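Xylanase and alpha-amylase inhibitor protein (Scadoxus multiflorus, PDB 3MU7) inhibits xylanase and alpha-amylase, probably by binding these enzymes, and is built on the TIM-barrel fold of glycosyl hydrolase family 18. Local coordinates at residues F13-L18 against W254-D259; A20-D23 against Y29-I32; G33-F38 against A93-K98; H62-S65 against K69-L72; E109-P112 against A116-D119. All blocks are in the same frame, centred on the assembly; numbering follows the deposited sequence.

Contact 1: residues F13-L18 against W254-D259; sequences FDERSL and WDSYWD
Arg16 sends CG to the side opposite its backbone N (chi1 175°) and bends at chi3, which swings the guanidinium onto Ser256, whose OG is likewise trans to its own N (chi1 -179°). In the TIM barrel the loop after the first strand, 5-9, packs on helix 256-262, which follows the last strand, 248-254. Arg16 NH2 donates to Ser256 OG at 2.9 Å with an angle of 157° at the hydrogen, the hydroxyl lying beside the guanidinium edge and near its plane. The same guanidinium bonds Thr21 OG1 through NE and Tyr27 OH through NH2. Replacement by an alanine removes the group these three hydroxyls share, which would probably leave them freer to turn and the loop less firmly tied to the helix. Water fills in where direct bonds are lacking. One molecule donates to Glu15 OE1 (2.8 Å) and to Arg16 O while accepting from Ser256 OG (2.6 Å); a second donates to Glu15 OE1 and accepts from Tyr257 N (2.9 Å). The other carboxylate oxygen, Glu15 OE2, is taken by His51 NE2 and Ser12 N. Apart from the polar bonds, Glu15 CB rests obliquely against the Tyr257 ring, 3.7 Å from CD1. At the start of the helix, Asp255 follows a cis peptide bond and acts as N-cap, its OD1 accepting from Trp258 N at 3.2 Å.

Contact 2: residues A20-D23 against Y29-I32; sequences ATCD and YVII
Cys22 SG lies 3.9 Å from Val30 CG2, and Thr21 CG2 approaches the same methyl at 4.2 Å. A single branch of Val30 therefore receives two consecutive residues of helix 18-23, in a small, buried and wholly apolar meeting. Val30 holds CG1 opposite its backbone N (chi1 177°), which sets CG2 on the N side of the residue, where Cys22 and Thr21 find it. Next outward come the bonds that fix the helical partners. Cys22 SG is tied by a disulfide to Cys63 of helix 56-65, and this sets the direction in which the sulfur can sit. Thr21 splits its roles: while its methyl turns to the strand, OG1 is held by Ser17 O and Ser256 OG, polar atoms of the neighbouring loop and helix. Val30 is positioned by its backbone, which bonds to Lys69 and Leu71, and its side chain is packed further by Trp9 and Val68. Helix 18-23 is the connection of a beta-alpha-beta crossover, leaving strand 5-9 and returning to the parallel strand 29-37. It thus packs on the outside of the barrel, beside helix 56-65, with strand 29-37 running between strands 5-9 and 69-76.

Contact 3: residues G33-F38 against A93-K98; sequences GFLNTF and AVYLHK
In the layer between the barrel wall and its surrounding helices, Leu35 of strand 29-37 meets Tyr95 and Leu96 of helix 86-101. The contact is small, apolar and made by side-chain ends alone, for the nearest backbones remain well apart, with Leu35 CA 9.9 Å from Leu96 CA. Leu35 carries CG trans to N (chi1 -169°), beside its carbonyl carbon, and so presents both methyls to the helix. CD2 is the shared one, lying 4.0 Å from Tyr95 CE2 and 4.1 Å from Leu96 CD2. The other methyl, CD1, lies near the hydroxyl end of the phenol, 4.0 Å from Tyr95 OH and 4.1 Å from Tyr95 CE2. The ring is met obliquely, and the leucine pair also cross at a slant. Leu92, one turn earlier on the same helix, adds to the packing of Leu35, while Leu96 reaches on to Leu72 and Ile74 of the next strand. Cutting Leu35 back to an alanine would probably open a gap between the strand and the Tyr95-Leu96 pair and let the phenol ring shift. A bound di(hydroxyethyl)ether, probably from the crystallisation liquor, lies about 4 Å from the Tyr95 side chain. Leu35 is fixed along its strand by backbone bonds to Ser73 and Gly75, and Phe34 before it, preceded by a cis peptide bond, turns its ring to His124. Just beyond, Asn36 and Thr37 form a classic beta bulge opposite Ala45. Outward strand side chains packed on surrounding helices, around a wall of parallel strands, are typical of the TIM barrel.

Contact 4: residues H62-S65 against K69-L72; sequences HCQS and KVLL
Val70 CG2 fits against Cys63 CB at 3.6 Å, and Gln64 CG comes to 4.2 Å from the same methyl. With chi1 at -176°, Val70 CG2 stands anti to the carbonyl carbon, on the N side, facing helix 56-65. On the helix, Cys63 holds SG beside its own backbone N and away from its carbonyl carbon (chi1 -73°). That rotation carries the sulfur toward its disulfide mate, Cys22, so it is the methylene that meets the valine. Gln64 has the same kind of first torsion (chi1 -68°) but then runs out extended, laying its CG by the valine methyl while the amide goes on to the loop 116-119. There NE2 donates to Val117 O and to Asp119 OD2. The latter oxygen also takes Val70 N, so one carboxylate gathers both the glutamine and the strand at their meeting point. At the end of the helix Ser65 folds back, its OG donating to His62 O at 2.7 Å. His62, on the helix side toward helix 18-23, gives NE2 to Asp23 OD1. Helix 56-65 runs almost directly into strand 69-76, the third strand of the barrel, and the contact spans this short turn. Chemically it is an apolar contact made by the aliphatic parts of a cysteine, a glutamine and a valine; the cysteine sulfur is committed to its disulfide and the glutamine amide to its hydrogen bonds, so the buried patch itself carries no polar demand.

Contact 5: residues E109-P112 against A116-D119; sequences ESRP and AVLD
Arg111 reaches Ala116 with the end of its guanidinium, NH2 standing 3.2 Å from Ala116 O and approaching obliquely. Bends at chi2 and chi3 curl the chain back over its own loop and carry the charged group there. Hydrogen bonds hold the group in place: NE donates to Gly114 O, between the two segments, and NH1 to Leu102 O. Among the charged interactions, NH1 also forms a salt bridge with Glu109 OE1 at 3.2 Å, with an angle of 148° at the hydrogen. The approach is not flat, for the guanidinium nitrogen stands 42° out of the carboxylate plane, while the oxygen lies 21° out of the guanidinium plane. Glu109 OE1 takes Ala105 N as a second donor, so the carboxylate is itself anchored to the loop. The segments 109-112 and 116-119 belong to one connection of the TIM barrel, the long loop leading from helix 86-101 back to strand 120-125, and the arginine bridges two parts of this loop. Side chains from other parts of the fold bond the backbone here: Arg111 N is held by Asn99 OD1 of the helix, and both Arg111 O and Ser110 O receive Lys54 NZ. Van der Waals contacts are slight. Val117 CG2 lies beside the guanidinium edge, near its plane, 4.4 Å from Arg111 NH2. Arg111 also touches Pro104, and on the other segment Ala116 packs against Ile60 of helix 56-65.

How the contacts relate
Contacts 2 and 4 are the closest pair, with centres about 7 Å apart, joined by the disulfide between Cys22 SG and Cys63 SG (2.0 Å); their strands, 29-37 and 69-76, are sheet neighbours. Contact 1 adjoins contact 2, with Leu18 CD1 3.5 Å from Val30 CG1. Strand 29-37 then carries on into contact 3, whose Leu96 CD2 reaches Leu72 CD2 of contact 4 at 4.0 Å. Contact 5 leans on both: Tyr95 OH of contact 3 is 3.7 Å from Pro112 CG, and Val70 O of contact 4 probably accepts from Asp119 N at 2.8 Å. Di(hydroxyethyl)ether, probably from crystallisation, lies about 3 Å from the Tyr257 and 4 Å from the Tyr95 side chain.

Contact 1: residues F13-L18 against W254-D259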
# COMPACT_ATOMS: atom_id res chain seq x y z
N PHE A 13 -15.14 5.87 -7.74
CA PHE A 13 -15.26 6.41 -9.08
C PHE A 13 -15.19 7.94 -9.11
O PHE A 13 -14.67 8.52 -10.06
CB PHE A 13 -16.55 5.93 -9.73
CG PHE A 13 -16.70 6.36 -11.16
CD1 PHE A 13 -15.92 5.79 -12.16
CD2 PHE A 13 -17.63 7.35 -11.52
CE1 PHE A 13 -16.06 6.18 -13.49
CE2 PHE A 13 -17.76 7.74 -12.85
CZ PHE A 13 -16.99 7.16 -13.83
N ASP A 14 -15.73 8.58 -8.08
CA ASP A 14 -15.82 10.03 -8.06
C ASP A 14 -14.69 10.72 -7.32
O ASP A 14 -14.76 11.92 -7.06
CB ASP A 14 -17.17 10.47 -7.49
CG ASP A 14 -18.31 9.90 -8.28
OD1 ASP A 14 -18.37 10.14 -9.50
OD2 ASP A 14 -19.12 9.17 -7.69
N GLU A 15 -13.63 9.98 -6.99
CA GLU A 15 -12.52 10.57 -6.25
C GLU A 15 -11.69 11.52 -7.10
O GLU A 15 -11.68 11.45 -8.33
CB GLU A 15 -11.63 9.48 -5.66
CG GLU A 15 -10.74 8.79 -6.68
CD GLU A 15 -10.07 7.56 -6.10
OE1 GLU A 15 -9.28 7.71 -5.15
OE2 GLU A 15 -10.33 6.44 -6.61
N ARG A 16 -10.98 12.40 -6.41
CA ARG A 16 -9.95 13.24 -7.01
C ARG A 16 -9.04 12.38 -7.89
O ARG A 16 -8.60 11.29 -7.47
CB ARG A 16 -9.14 13.88 -5.88
CG ARG A 16 -7.94 14.71 -6.33
CD ARG A 16 -7.13 15.25 -5.14
NE ARG A 16 -6.62 14.17 -4.31
CZ ARG A 16 -6.13 14.32 -3.08
NH1 ARG A 16 -6.06 15.53 -2.53
NH2 ARG A 16 -5.71 13.26 -2.41
N SER A 17 -8.75 12.84 -9.11
CA SER A 17 -7.99 12.06 -10.07
C SER A 17 -6.61 11.69 -9.55
O SER A 17 -6.08 12.32 -8.63
CB SER A 17 -7.84 12.83 -11.38
OG SER A 17 -6.93 13.90 -11.21
N LEU A 18 -6.02 10.67 -10.16
CA LEU A 18 -4.68 10.26 -9.78
C LEU A 18 -3.69 11.41 -9.97
O LEU A 18 -2.89 11.70 -9.08
CB LEU A 18 -4.25 9.03 -10.58
CG LEU A 18 -2.82 8.54 -10.35
CD1 LEU A 18 -2.55 8.27 -8.89
CD2 LEU A 18 -2.55 7.31 -11.17
N TRP A 254 -5.47 5.79 4.60
CA TRP A 254 -6.60 5.14 3.97
C TRP A 254 -7.74 6.17 4.00
O TRP A 254 -8.33 6.38 5.03
CB TRP A 254 -7.01 3.89 4.77
CG TRP A 254 -8.18 3.20 4.06
CD1 TRP A 254 -9.49 3.31 4.34
CD2 TRP A 254 -8.07 2.34 2.93
NE1 TRP A 254 -10.22 2.55 3.44
CE2 TRP A 254 -9.36 1.95 2.56
CE3 TRP A 254 -6.99 1.83 2.23
CZ2 TRP A 254 -9.59 1.10 1.47
CZ3 TRP A 254 -7.22 1.03 1.16
CH2 TRP A 254 -8.52 0.64 0.81
N ASP A 255 -7.99 6.89 2.92
CA ASP A 255 -7.44 6.74 1.58
C ASP A 255 -7.65 8.12 0.87
O ASP A 255 -8.21 9.00 1.42
CB ASP A 255 -8.15 5.65 0.76
CG ASP A 255 -9.67 5.84 0.70
OD1 ASP A 255 -10.17 6.91 0.85
OD2 ASP A 255 -10.31 4.83 0.57
N SER A 256 -7.15 8.24 -0.34
CA SER A 256 -7.15 9.53 -1.06
C SER A 256 -8.55 10.17 -1.14
O SER A 256 -8.71 11.34 -0.90
CB SER A 256 -6.55 9.35 -2.44
OG SER A 256 -6.50 10.57 -3.17
N TYR A 257 -9.53 9.33 -1.42
CA TYR A 257 -10.91 9.79 -1.49
C TYR A 257 -11.29 10.55 -0.22
O TYR A 257 -11.78 11.68 -0.29
CB TYR A 257 -11.82 8.59 -1.71
CG TYR A 257 -13.30 8.85 -1.73
CD1 TYR A 257 -13.87 9.71 -2.67
CD2 TYR A 257 -14.14 8.18 -0.85
CE1 TYR A 257 -15.24 9.91 -2.70
CE2 TYR A 257 -15.51 8.37 -0.88
CZ TYR A 257 -16.05 9.24 -1.80
OH TYR A 257 -17.42 9.42 -1.82
N TRP A 258 -11.04 9.94 0.93
CA TRP A 258 -11.38 10.56 2.20
C TRP A 258 -10.45 11.69 2.62
O TRP A 258 -10.89 12.66 3.23
CB TRP A 258 -11.52 9.51 3.30
CG TRP A 258 -12.78 8.73 3.15
CD1 TRP A 258 -12.90 7.43 2.73
CD2 TRP A 258 -14.11 9.20 3.38
NE1 TRP A 258 -14.22 7.07 2.70
CE2 TRP A 258 -14.99 8.13 3.09
CE3 TRP A 258 -14.64 10.43 3.79
CZ2 TRP A 258 -16.38 8.25 3.21
CZ3 TRP A 258 -16.03 10.55 3.91
CH2 TRP A 258 -16.87 9.46 3.61
N ASP A 259 -9.17 11.58 2.28
CA ASP A 259 -8.19 12.63 2.57
C ASP A 259 -8.54 13.92 1.82
O ASP A 259 -8.31 15.03 2.31
CB ASP A 259 -6.79 12.15 2.20
CG ASP A 259 -5.69 12.98 2.84
OD1 ASP A 259 -5.90 13.58 3.91
OD2 ASP A 259 -4.59 13.00 2.27
O HOH W 1 -8.59 10.36 -4.74
O HOH W 2 -9.19 6.74 -2.59
O HOH W 3 -11.61 12.47 -3.64
O HOH W 4 -5.94 15.64 0.33

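Contact 2: residues A20-D23 against Y29-I32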
# COMPACT_ATOMS: atom_id res chain seq x y z
N ALA A 20 -4.27 14.66 -10.03
CA ALA A 20 -4.52 15.72 -9.05
C ALA A 20 -4.08 15.31 -7.64
O ALA A 20 -3.62 16.14 -6.85
CB ALA A 20 -5.98 16.14 -9.07
N THR A 21 -4.21 14.03 -7.34
CA THR A 21 -3.74 13.49 -6.07
C THR A 21 -2.23 13.73 -5.94
O THR A 21 -1.75 14.26 -4.93
CB THR A 21 -4.11 12.00 -5.97
OG1 THR A 21 -5.53 11.89 -5.91
CG2 THR A 21 -3.52 11.33 -4.74
N CYS A 22 -1.50 13.41 -7.00
CA CYS A 22 -0.07 13.67 -7.01
C CYS A 22 0.26 15.15 -6.94
O CYS A 22 1.22 15.54 -6.27
CB CYS A 22 0.57 13.01 -8.22
SG CYS A 22 0.47 11.23 -8.04
N ASP A 23 -0.54 15.98 -7.61
CA ASP A 23 -0.33 17.43 -7.62
C ASP A 23 -0.50 18.10 -6.26
O ASP A 23 -0.05 19.23 -6.07
CB ASP A 23 -1.24 18.10 -8.65
CG ASP A 23 -0.76 17.91 -10.06
OD1 ASP A 23 0.43 17.61 -10.26
OD2 ASP A 23 -1.59 18.08 -10.98
N TYR A 29 4.27 8.31 -1.95
CA TYR A 29 3.81 7.10 -2.63
C TYR A 29 2.32 7.22 -2.84
O TYR A 29 1.59 7.62 -1.92
CB TYR A 29 3.98 5.86 -1.76
CG TYR A 29 5.37 5.38 -1.47
CD1 TYR A 29 5.97 4.42 -2.29
CD2 TYR A 29 6.06 5.81 -0.34
CE1 TYR A 29 7.25 3.93 -2.01
CE2 TYR A 29 7.34 5.33 -0.05
CZ TYR A 29 7.92 4.39 -0.89
OH TYR A 29 9.18 3.92 -0.61
N VAL A 30 1.87 6.83 -4.03
CA VAL A 30 0.45 6.63 -4.30
C VAL A 30 0.28 5.18 -4.71
O VAL A 30 0.99 4.68 -5.59
CB VAL A 30 -0.10 7.60 -5.36
CG1 VAL A 30 -1.56 7.28 -5.65
CG2 VAL A 30 -0.00 9.03 -4.87
N ILE A 31 -0.63 4.49 -4.02
CA ILE A 31 -0.80 3.07 -4.19
C ILE A 31 -2.16 2.83 -4.84
O ILE A 31 -3.21 3.05 -4.23
CB ILE A 31 -0.75 2.32 -2.83
CG1 ILE A 31 0.46 2.76 -2.00
CG2 ILE A 31 -0.77 0.82 -3.08
CD1 ILE A 31 0.34 2.41 -0.51
N ILE A 32 -2.13 2.40 -6.10
CA ILE A 32 -3.36 2.12 -6.83
C ILE A 32 -3.92 0.77 -6.38
O ILE A 32 -3.25 -0.26 -6.50
CB ILE A 32 -3.10 2.07 -8.36
CG1 ILE A 32 -2.55 3.41 -8.87
CG2 ILE A 32 -4.40 1.70 -9.09
CD1 ILE A 32 -1.94 3.31 -10.25

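Contact 3: residues G33-F38 against A93-K98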
# COMPACT_ATOMS: atom_id res chain seq x y z
N GLY A 33 -5.14 0.78 -5.84
CA GLY A 33 -5.79 -0.47 -5.42
C GLY A 33 -7.05 -0.70 -6.23
O GLY A 33 -7.80 0.25 -6.45
N PHE A 34 -7.34 -1.93 -6.68
CA PHE A 34 -6.59 -3.16 -6.39
C PHE A 34 -6.69 -4.13 -7.55
O PHE A 34 -7.70 -4.15 -8.28
CB PHE A 34 -7.19 -3.89 -5.17
CG PHE A 34 -7.04 -3.14 -3.89
CD1 PHE A 34 -5.86 -3.24 -3.16
CD2 PHE A 34 -8.05 -2.29 -3.45
CE1 PHE A 34 -5.70 -2.51 -1.99
CE2 PHE A 34 -7.89 -1.55 -2.29
CZ PHE A 34 -6.72 -1.65 -1.56
N LEU A 35 -5.66 -4.95 -7.72
CA LEU A 35 -5.81 -6.18 -8.49
C LEU A 35 -6.40 -7.18 -7.50
O LEU A 35 -5.67 -7.82 -6.73
CB LEU A 35 -4.46 -6.67 -9.03
CG LEU A 35 -4.59 -7.81 -10.05
CD1 LEU A 35 -4.90 -7.26 -11.44
CD2 LEU A 35 -3.33 -8.66 -10.10
N ASN A 36 -7.73 -7.25 -7.48
CA ASN A 36 -8.45 -7.99 -6.45
C ASN A 36 -8.93 -9.37 -6.88
O ASN A 36 -9.62 -10.05 -6.11
CB ASN A 36 -9.63 -7.16 -5.94
CG ASN A 36 -10.79 -7.17 -6.90
OD1 ASN A 36 -10.62 -7.30 -8.11
ND2 ASN A 36 -12.00 -7.06 -6.35
N THR A 37 -8.58 -9.76 -8.10
CA THR A 37 -9.01 -11.03 -8.66
C THR A 37 -7.80 -11.71 -9.27
O THR A 37 -7.16 -11.17 -10.17
CB THR A 37 -10.07 -10.80 -9.75
OG1 THR A 37 -11.15 -10.05 -9.21
CG2 THR A 37 -10.60 -12.12 -10.29
N PHE A 38 -7.49 -12.89 -8.75
CA PHE A 38 -6.45 -13.76 -9.28
C PHE A 38 -6.48 -15.10 -8.56
O PHE A 38 -7.09 -15.22 -7.52
CB PHE A 38 -5.04 -13.13 -9.18
CG PHE A 38 -4.64 -12.69 -7.79
CD1 PHE A 38 -4.19 -13.60 -6.84
CD2 PHE A 38 -4.70 -11.35 -7.45
CE1 PHE A 38 -3.80 -13.18 -5.56
CE2 PHE A 38 -4.31 -10.92 -6.18
CZ PHE A 38 -3.86 -11.83 -5.24
N ALA A 93 3.30 -13.57 -10.60
CA ALA A 93 4.59 -12.88 -10.68
C ALA A 93 4.92 -12.45 -12.11
O ALA A 93 5.29 -11.31 -12.35
CB ALA A 93 5.71 -13.74 -10.11
N VAL A 94 4.77 -13.37 -13.05
CA VAL A 94 5.07 -13.09 -14.46
C VAL A 94 4.11 -12.04 -15.02
O VAL A 94 4.52 -11.10 -15.70
CB VAL A 94 5.07 -14.38 -15.30
CG1 VAL A 94 5.14 -14.08 -16.80
CG2 VAL A 94 6.23 -15.27 -14.89
N TYR A 95 2.82 -12.19 -14.71
CA TYR A 95 1.81 -11.23 -15.16
C TYR A 95 2.14 -9.82 -14.68
O TYR A 95 2.11 -8.87 -15.46
CB TYR A 95 0.44 -11.67 -14.65
CG TYR A 95 -0.66 -10.65 -14.82
CD1 TYR A 95 -1.31 -10.49 -16.05
CD2 TYR A 95 -1.06 -9.84 -13.76
CE1 TYR A 95 -2.32 -9.54 -16.21
CE2 TYR A 95 -2.07 -8.90 -13.91
CZ TYR A 95 -2.69 -8.76 -15.13
OH TYR A 95 -3.68 -7.82 -15.26
N LEU A 96 2.45 -9.68 -13.39
CA LEU A 96 2.79 -8.38 -12.83
C LEU A 96 4.05 -7.80 -13.46
O LEU A 96 4.10 -6.62 -13.79
CB LEU A 96 2.96 -8.46 -11.32
CG LEU A 96 1.69 -8.78 -10.52
CD1 LEU A 96 2.07 -9.06 -9.07
CD2 LEU A 96 0.65 -7.66 -10.62
N HIS A 97 5.05 -8.65 -13.61
CA HIS A 97 6.32 -8.21 -14.18
C HIS A 97 6.20 -7.73 -15.61
O HIS A 97 6.66 -6.64 -15.91
CB HIS A 97 7.33 -9.35 -14.07
CG HIS A 97 8.74 -8.92 -14.30
ND1 HIS A 97 9.58 -9.64 -15.09
CD2 HIS A 97 9.46 -7.91 -13.79
CE1 HIS A 97 10.76 -9.07 -15.09
NE2 HIS A 97 10.71 -8.00 -14.35
N LYS A 98 5.58 -8.54 -16.43
CA LYS A 98 5.47 -8.22 -17.85
C LYS A 98 4.57 -7.02 -18.11
O LYS A 98 4.85 -6.21 -18.99
CB LYS A 98 4.94 -9.42 -18.63
CG LYS A 98 5.94 -10.56 -18.78
CD LYS A 98 5.40 -11.62 -19.72
CE LYS A 98 6.44 -12.68 -20.04
NZ LYS A 98 5.96 -13.65 -21.06

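Contact 4: residues H62-S65 against K69-L72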
# COMPACT_ATOMS: atom_id res chain seq x y z
N HIS A 62 2.65 11.37 -15.02
CA HIS A 62 2.66 12.69 -14.41
C HIS A 62 3.11 12.61 -12.94
O HIS A 62 3.96 13.37 -12.49
CB HIS A 62 1.30 13.38 -14.50
CG HIS A 62 1.28 14.69 -13.80
ND1 HIS A 62 1.96 15.79 -14.28
CD2 HIS A 62 0.71 15.08 -12.64
CE1 HIS A 62 1.79 16.81 -13.45
NE2 HIS A 62 1.04 16.40 -12.44
N CYS A 63 2.52 11.67 -12.20
CA CYS A 63 2.92 11.41 -10.81
C CYS A 63 4.42 11.18 -10.71
O CYS A 63 5.09 11.79 -9.86
CB CYS A 63 2.17 10.20 -10.28
SG CYS A 63 0.43 10.52 -9.94
N GLN A 64 4.95 10.31 -11.56
CA GLN A 64 6.36 9.97 -11.51
C GLN A 64 7.24 11.16 -11.86
O GLN A 64 8.31 11.33 -11.28
CB GLN A 64 6.64 8.79 -12.43
CG GLN A 64 6.00 7.50 -11.92
CD GLN A 64 6.02 6.38 -12.93
OE1 GLN A 64 5.93 6.61 -14.13
NE2 GLN A 64 6.10 5.15 -12.44
N SER A 65 6.78 12.00 -12.78
CA SER A 65 7.50 13.23 -13.13
C SER A 65 7.57 14.20 -11.96
O SER A 65 8.45 15.07 -11.91
CB SER A 65 6.88 13.89 -14.36
OG SER A 65 5.72 14.65 -14.03
N LYS A 69 6.23 8.02 -6.22
CA LYS A 69 6.27 6.62 -6.61
C LYS A 69 4.86 6.06 -6.67
O LYS A 69 4.03 6.33 -5.79
CB LYS A 69 7.12 5.81 -5.63
CG LYS A 69 8.61 6.13 -5.69
CD LYS A 69 9.43 5.23 -4.79
CE LYS A 69 10.91 5.31 -5.14
NZ LYS A 69 11.75 4.45 -4.25
N VAL A 70 4.59 5.30 -7.73
CA VAL A 70 3.26 4.75 -7.96
C VAL A 70 3.34 3.23 -7.94
O VAL A 70 4.08 2.62 -8.72
CB VAL A 70 2.67 5.22 -9.30
CG1 VAL A 70 1.26 4.70 -9.47
CG2 VAL A 70 2.68 6.75 -9.39
N LEU A 71 2.57 2.62 -7.04
CA LEU A 71 2.56 1.17 -6.86
C LEU A 71 1.20 0.62 -7.25
O LEU A 71 0.20 1.33 -7.21
CB LEU A 71 2.83 0.79 -5.41
CG LEU A 71 4.01 1.45 -4.69
CD1 LEU A 71 4.06 1.00 -3.24
CD2 LEU A 71 5.31 1.17 -5.38
N LEU A 72 1.18 -0.66 -7.63
CA LEU A 72 -0.07 -1.39 -7.76
C LEU A 72 -0.21 -2.31 -6.57
O LEU A 72 0.71 -3.06 -6.22
CB LEU A 72 -0.10 -2.24 -9.03
CG LEU A 72 -1.30 -3.17 -9.22
CD1 LEU A 72 -2.61 -2.39 -9.38
CD2 LEU A 72 -1.09 -4.11 -10.40

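Contact 5: residues E109-P112 against A116-D119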
# COMPACT_ATOMS: atom_id res chain seq x y z
N GLU A 109 0.91 -8.72 -24.59
CA GLU A 109 0.67 -8.24 -23.22
C GLU A 109 -0.62 -7.41 -23.14
O GLU A 109 -0.90 -6.62 -24.04
CB GLU A 109 1.85 -7.41 -22.72
CG GLU A 109 3.15 -8.19 -22.60
CD GLU A 109 4.37 -7.31 -22.38
OE1 GLU A 109 4.24 -6.06 -22.47
OE2 GLU A 109 5.45 -7.87 -22.12
N SER A 110 -1.39 -7.60 -22.06
CA SER A 110 -2.63 -6.84 -21.87
C SER A 110 -2.38 -5.35 -21.51
O SER A 110 -3.21 -4.49 -21.84
CB SER A 110 -3.55 -7.52 -20.85
OG SER A 110 -2.92 -7.58 -19.58
N ARG A 111 -1.22 -5.04 -20.87
CA ARG A 111 -0.90 -3.67 -20.48
C ARG A 111 -2.13 -2.88 -19.93
O ARG A 111 -2.56 -1.90 -20.52
CB ARG A 111 -0.29 -2.87 -21.64
CG ARG A 111 0.82 -3.56 -22.42
CD ARG A 111 2.06 -3.82 -21.56
NE ARG A 111 2.63 -2.61 -20.95
CZ ARG A 111 3.82 -2.58 -20.35
NH1 ARG A 111 4.56 -3.68 -20.29
NH2 ARG A 111 4.26 -1.44 -19.82
N PRO A 112 -2.64 -3.33 -18.80
CA PRO A 112 -3.79 -2.61 -18.25
C PRO A 112 -3.63 -1.13 -18.14
O PRO A 112 -4.58 -0.39 -18.39
CB PRO A 112 -4.13 -3.43 -17.01
CG PRO A 112 -3.86 -4.82 -17.49
CD PRO A 112 -2.87 -4.77 -18.60
N ALA A 116 2.85 2.72 -19.22
CA ALA A 116 3.38 3.10 -17.91
C ALA A 116 4.15 1.94 -17.29
O ALA A 116 3.81 0.76 -17.51
CB ALA A 116 2.27 3.53 -17.00
N VAL A 117 5.20 2.27 -16.55
CA VAL A 117 5.97 1.29 -15.80
C VAL A 117 5.91 1.73 -14.35
O VAL A 117 6.37 2.81 -13.99
CB VAL A 117 7.44 1.22 -16.29
CG1 VAL A 117 8.23 0.24 -15.43
CG2 VAL A 117 7.50 0.80 -17.76
N LEU A 118 5.33 0.88 -13.52
CA LEU A 118 5.11 1.20 -12.12
C LEU A 118 6.37 1.07 -11.29
O LEU A 118 7.34 0.43 -11.70
CB LEU A 118 4.01 0.31 -11.53
CG LEU A 118 2.64 0.40 -12.19
CD1 LEU A 118 1.65 -0.39 -11.37
CD2 LEU A 118 2.17 1.85 -12.33
N ASP A 119 6.34 1.68 -10.11
CA ASP A 119 7.47 1.68 -9.20
C ASP A 119 7.50 0.51 -8.23
O ASP A 119 8.44 0.39 -7.45
CB ASP A 119 7.54 3.00 -8.46
CG ASP A 119 7.71 4.16 -9.41
OD1 ASP A 119 8.79 4.25 -10.02
OD2 ASP A 119 6.75 4.94 -9.57